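Conserved hypothetical protein MTH1747 (Methanothermobacter thermautotrophicus, PDB 1I36) is of unknown function but binds NADP and resembles 3-hydroxyacid dehydrogenases in structure, so it is probably an NADP-dependent oxidoreductase. Local coordinates at residues Glu103-Ser115 with Arg124-Met136. The protein carries 1 engineered substitution. Residues are numbered along the deposited sequence; the frame is centred on the assembly and turned at random.
Sequences EKGGFVDAAIMGS and RIIASGRDAEEFM
Val108 of strand 106-112 reaches across to both the neighbouring strand 124-128 and the helix that follows it. Its CB carries two methyls with separate tasks. CG1, anti to the backbone N (chi1 177°), meets Ala127 CB at 3.7 Å and also Phe135 CD2. CG2 lies 3.5 Å from Asp131 O at the start of helix 132-136. Cutting the side chain back to an alanine is likely to open a gap between Ala127, Phe135 and the helix start, the Phe135 ring losing the methyl against CD2. Ala110 CB also meets the ring, at CE2, and touches Ile125 CG2. On the face that carries Ile126 and Ser128, Met113, just past the strand end and bent at chi2 and chi3, crosses Ile126 obliquely, its SD 4.0 Å from Ile126 CD1; Met192 of the second subunit packs on both. Also on this face, Ser128 OG sits 3.4 Å from Asp109 CB, but it is hydrogen-bonded to Glu151 O and Ala155 N, and Asp109 OD1 bonds Ser156. Between the backbones, Asp109 exchanges two hydrogen bonds with Ser128, and Ala111 two with Ile126; Met113 N adds a fifth to Arg124 O. Beyond the ladder a water donates to Phe107 O (2.6 Å) and Asp131 OD2 and accepts from Asp131 N. The result is an antiparallel beta pair continuing the parallel sheet of a Rossmann-type NADP-binding domain, with Ile112 touching the bound NADP.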
loop_
_atom_site.group_PDB
_atom_site.type_symbol
_atom_site.label_atom_id
_atom_site.label_comp_id
_atom_site.label_asym_id
_atom_site.label_seq_id
_atom_site.Cartn_x
_atom_site.Cartn_y
_atom_site.Cartn_z
ATOM N N GLU A 103 -0.120 33.152 23.310
ATOM C CA GLU A 103 0.236 34.505 22.852
ATOM C C GLU A 103 1.604 35.071 23.243
ATOM O O GLU A 103 2.149 35.922 22.542
ATOM C CB GLU A 103 -0.878 35.479 23.290
ATOM C CG GLU A 103 -2.218 35.105 22.680
ATOM C CD GLU A 103 -3.425 35.763 23.357
ATOM O OE1 GLU A 103 -3.258 36.446 24.405
ATOM O OE2 GLU A 103 -4.556 35.558 22.833
ATOM N N LYS A 104 2.179 34.551 24.309
ATOM C CA LYS A 104 3.457 35.041 24.797
ATOM C C LYS A 104 4.551 33.990 24.834
ATOM O O LYS A 104 5.612 34.237 25.387
ATOM C CB LYS A 104 3.279 35.546 26.223
ATOM C CG LYS A 104 2.277 36.644 26.388
ATOM C CD LYS A 104 2.394 37.218 27.785
ATOM C CE LYS A 104 1.659 36.390 28.823
ATOM N NZ LYS A 104 0.250 36.903 28.965
ATOM N N GLY A 105 4.293 32.808 24.285
ATOM C CA GLY A 105 5.293 31.765 24.332
ATOM C C GLY A 105 5.527 31.125 22.990
ATOM O O GLY A 105 4.983 31.565 22.001
ATOM N N GLY A 106 6.421 30.149 22.944
ATOM C CA GLY A 106 6.668 29.452 21.702
ATOM C C GLY A 106 5.805 28.195 21.736
ATOM O O GLY A 106 5.596 27.605 22.800
ATOM N N PHE A 107 5.278 27.791 20.588
ATOM C CA PHE A 107 4.428 26.606 20.545
ATOM C C PHE A 107 5.116 25.532 19.718
ATOM O O PHE A 107 5.622 25.812 18.645
ATOM C CB PHE A 107 3.092 26.941 19.890
ATOM C CG PHE A 107 2.125 25.781 19.855
ATOM C CD1 PHE A 107 2.194 24.831 18.848
ATOM C CD2 PHE A 107 1.117 25.683 20.786
ATOM C CE1 PHE A 107 1.244 23.793 18.768
ATOM C CE2 PHE A 107 0.150 24.642 20.712
ATOM C CZ PHE A 107 0.229 23.713 19.693
ATOM N N VAL A 108 5.050 24.296 20.191
ATOM C CA VAL A 108 5.618 23.149 19.483
ATOM C C VAL A 108 4.552 22.080 19.285
ATOM O O VAL A 108 3.869 21.697 20.236
ATOM C CB VAL A 108 6.788 22.520 20.301
ATOM C CG1 VAL A 108 7.328 21.245 19.575
ATOM C CG2 VAL A 108 7.950 23.559 20.396
ATOM N N ASP A 109 4.377 21.643 18.039
ATOM C CA ASP A 109 3.398 20.575 17.720
ATOM C C ASP A 109 4.220 19.278 17.859
ATOM O O ASP A 109 5.128 19.069 17.069
ATOM C CB ASP A 109 2.956 20.775 16.265
ATOM C CG ASP A 109 2.056 19.676 15.751
ATOM O OD1 ASP A 109 1.608 18.815 16.547
ATOM O OD2 ASP A 109 1.805 19.674 14.529
ATOM N N ALA A 110 3.992 18.477 18.905
ATOM C CA ALA A 110 4.736 17.207 19.036
ATOM C C ALA A 110 3.743 16.108 18.648
ATOM O O ALA A 110 2.579 16.202 18.992
ATOM C CB ALA A 110 5.194 17.005 20.488
ATOM N N ALA A 111 4.197 15.060 17.965
ATOM C CA ALA A 111 3.298 13.962 17.579
ATOM C C ALA A 111 4.002 12.640 17.899
ATOM O O ALA A 111 5.132 12.397 17.445
ATOM C CB ALA A 111 2.960 14.036 16.073
ATOM N N ILE A 112 3.315 11.807 18.671
ATOM C CA ILE A 112 3.811 10.503 19.094
ATOM C C ILE A 112 3.638 9.564 17.896
ATOM O O ILE A 112 2.531 9.408 17.379
ATOM C CB ILE A 112 3.013 9.994 20.313
ATOM C CG1 ILE A 112 3.376 10.862 21.531
ATOM C CG2 ILE A 112 3.391 8.525 20.630
ATOM C CD1 ILE A 112 2.552 10.566 22.808
ATOM N N MET A 113 4.748 8.993 17.442
ATOM C CA MET A 113 4.769 8.124 16.264
ATOM C C MET A 113 4.811 6.632 16.576
ATOM O O MET A 113 5.498 5.874 15.900
ATOM C CB MET A 113 5.980 8.497 15.392
ATOM C CG MET A 113 5.944 9.931 14.880
ATOM S SD MET A 113 4.457 10.171 13.957
ATOM C CE MET A 113 4.857 9.433 12.423
ATOM N N GLY A 114 4.042 6.210 17.565
ATOM C CA GLY A 114 4.035 4.810 17.927
ATOM C C GLY A 114 3.134 4.515 19.105
ATOM O O GLY A 114 2.164 5.242 19.367
ATOM N N SER A 115 3.467 3.439 19.814
ATOM C CA SER A 115 2.698 3.002 20.969
ATOM C C SER A 115 3.399 3.366 22.278
ATOM O O SER A 115 4.469 2.844 22.567
ATOM C CB SER A 115 2.495 1.479 20.901
ATOM O OG SER A 115 1.955 0.968 22.113
ATOM N N ARG A 124 9.367 7.316 19.474
ATOM C CA ARG A 124 9.790 8.400 18.612
ATOM C C ARG A 124 8.687 9.468 18.635
ATOM O O ARG A 124 7.474 9.162 18.545
ATOM C CB ARG A 124 10.016 7.919 17.180
ATOM C CG ARG A 124 10.275 9.031 16.122
ATOM C CD ARG A 124 11.386 10.038 16.480
ATOM N NE ARG A 124 12.676 9.442 16.858
ATOM C CZ ARG A 124 13.613 9.024 16.002
ATOM N NH1 ARG A 124 13.413 9.113 14.693
ATOM N NH2 ARG A 124 14.785 8.577 16.463
ATOM N N ILE A 125 9.112 10.715 18.838
ATOM C CA ILE A 125 8.182 11.826 18.836
ATOM C C ILE A 125 8.685 12.802 17.772
ATOM O O ILE A 125 9.853 13.185 17.790
ATOM C CB ILE A 125 8.216 12.537 20.201
ATOM C CG1 ILE A 125 7.662 11.623 21.282
ATOM C CG2 ILE A 125 7.446 13.878 20.149
ATOM C CD1 ILE A 125 7.923 12.202 22.683
ATOM N N ILE A 126 7.842 13.208 16.842
ATOM C CA ILE A 126 8.317 14.203 15.876
ATOM C C ILE A 126 7.734 15.550 16.346
ATOM O O ILE A 126 6.647 15.588 16.939
ATOM C CB ILE A 126 7.956 13.864 14.406
ATOM C CG1 ILE A 126 6.446 13.756 14.230
ATOM C CG2 ILE A 126 8.665 12.525 13.985
ATOM C CD1 ILE A 126 6.011 13.664 12.723
ATOM N N ALA A 127 8.454 16.638 16.088
ATOM C CA ALA A 127 8.025 17.963 16.555
ATOM C C ALA A 127 8.266 19.021 15.492
ATOM O O ALA A 127 9.289 19.008 14.785
ATOM C CB ALA A 127 8.801 18.316 17.865
ATOM N N SER A 128 7.317 19.954 15.392
ATOM C CA SER A 128 7.411 21.003 14.392
ATOM C C SER A 128 7.154 22.371 15.016
ATOM O O SER A 128 6.465 22.477 16.028
ATOM C CB SER A 128 6.449 20.715 13.235
ATOM O OG SER A 128 5.088 20.933 13.601
ATOM N N GLY A 129 7.706 23.410 14.387
ATOM C CA GLY A 129 7.565 24.770 14.897
ATOM C C GLY A 129 8.960 25.354 15.047
ATOM O O GLY A 129 9.956 24.611 15.124
ATOM N N ARG A 130 9.036 26.681 15.184
ATOM C CA ARG A 130 10.313 27.398 15.312
ATOM C C ARG A 130 11.097 26.994 16.525
ATOM O O ARG A 130 12.329 27.058 16.541
ATOM C CB ARG A 130 10.103 28.924 15.392
ATOM C CG ARG A 130 9.486 29.544 14.197
ATOM C CD ARG A 130 9.473 31.092 14.346
ATOM N NE ARG A 130 10.820 31.647 14.456
ATOM C CZ ARG A 130 11.330 32.109 15.586
ATOM N NH1 ARG A 130 10.605 32.085 16.689
ATOM N NH2 ARG A 130 12.547 32.630 15.605
ATOM N N ASP A 131 10.371 26.656 17.569
ATOM C CA ASP A 131 10.967 26.244 18.820
ATOM C C ASP A 131 11.099 24.735 18.976
ATOM O O ASP A 131 11.385 24.255 20.084
ATOM C CB ASP A 131 10.109 26.782 19.951
ATOM C CG ASP A 131 9.963 28.304 19.881
ATOM O OD1 ASP A 131 10.921 28.984 20.293
ATOM O OD2 ASP A 131 8.925 28.787 19.355
ATOM N N ALA A 132 10.897 23.985 17.891
ATOM C CA ALA A 132 10.974 22.514 17.966
ATOM C C ALA A 132 12.367 22.019 18.404
ATOM O O ALA A 132 12.509 21.056 19.201
ATOM C CB ALA A 132 10.565 21.898 16.590
ATOM N N GLU A 133 13.400 22.669 17.871
ATOM C CA GLU A 133 14.780 22.340 18.219
ATOM C C GLU A 133 15.020 22.511 19.710
ATOM O O GLU A 133 15.759 21.745 20.325
ATOM C CB GLU A 133 15.750 23.263 17.490
ATOM C CG GLU A 133 15.924 23.002 16.023
ATOM C CD GLU A 133 17.065 23.842 15.457
ATOM O OE1 GLU A 133 18.184 23.790 16.034
ATOM O OE2 GLU A 133 16.835 24.578 14.468
ATOM N N GLU A 134 14.369 23.502 20.306
ATOM C CA GLU A 134 14.529 23.748 21.732
ATOM C C GLU A 134 13.879 22.624 22.565
ATOM O O GLU A 134 14.439 22.187 23.581
ATOM C CB GLU A 134 13.967 25.127 22.079
ATOM C CG GLU A 134 14.143 25.583 23.531
ATOM C CD GLU A 134 15.590 25.740 23.980
ATOM O OE1 GLU A 134 16.471 26.044 23.126
ATOM O OE2 GLU A 134 15.832 25.556 25.200
ATOM N N PHE A 135 12.735 22.114 22.102
ATOM C CA PHE A 135 12.047 21.007 22.773
ATOM C C PHE A 135 12.944 19.755 22.630
ATOM O O PHE A 135 13.065 18.961 23.549
ATOM C CB PHE A 135 10.704 20.778 22.063
ATOM C CG PHE A 135 9.985 19.502 22.467
ATOM C CD1 PHE A 135 9.736 19.205 23.804
ATOM C CD2 PHE A 135 9.554 18.601 21.495
ATOM C CE1 PHE A 135 9.079 18.044 24.164
ATOM C CE2 PHE A 135 8.896 17.450 21.839
ATOM C CZ PHE A 135 8.655 17.155 23.171
ATOM N N MET A 136 13.577 19.611 21.464
ATOM C CA MET A 136 14.436 18.461 21.163
ATOM C C MET A 136 15.637 18.318 22.120
ATOM O O MET A 136 16.203 17.232 22.255
ATOM C CB MET A 136 14.887 18.488 19.702
ATOM C CG MET A 136 15.437 17.120 19.208
ATOM S SD MET A 136 15.908 17.128 17.483
ATOM C CE MET A 136 17.119 15.770 17.436
HETATM O O HOH W 1 7.467 27.304 17.578
#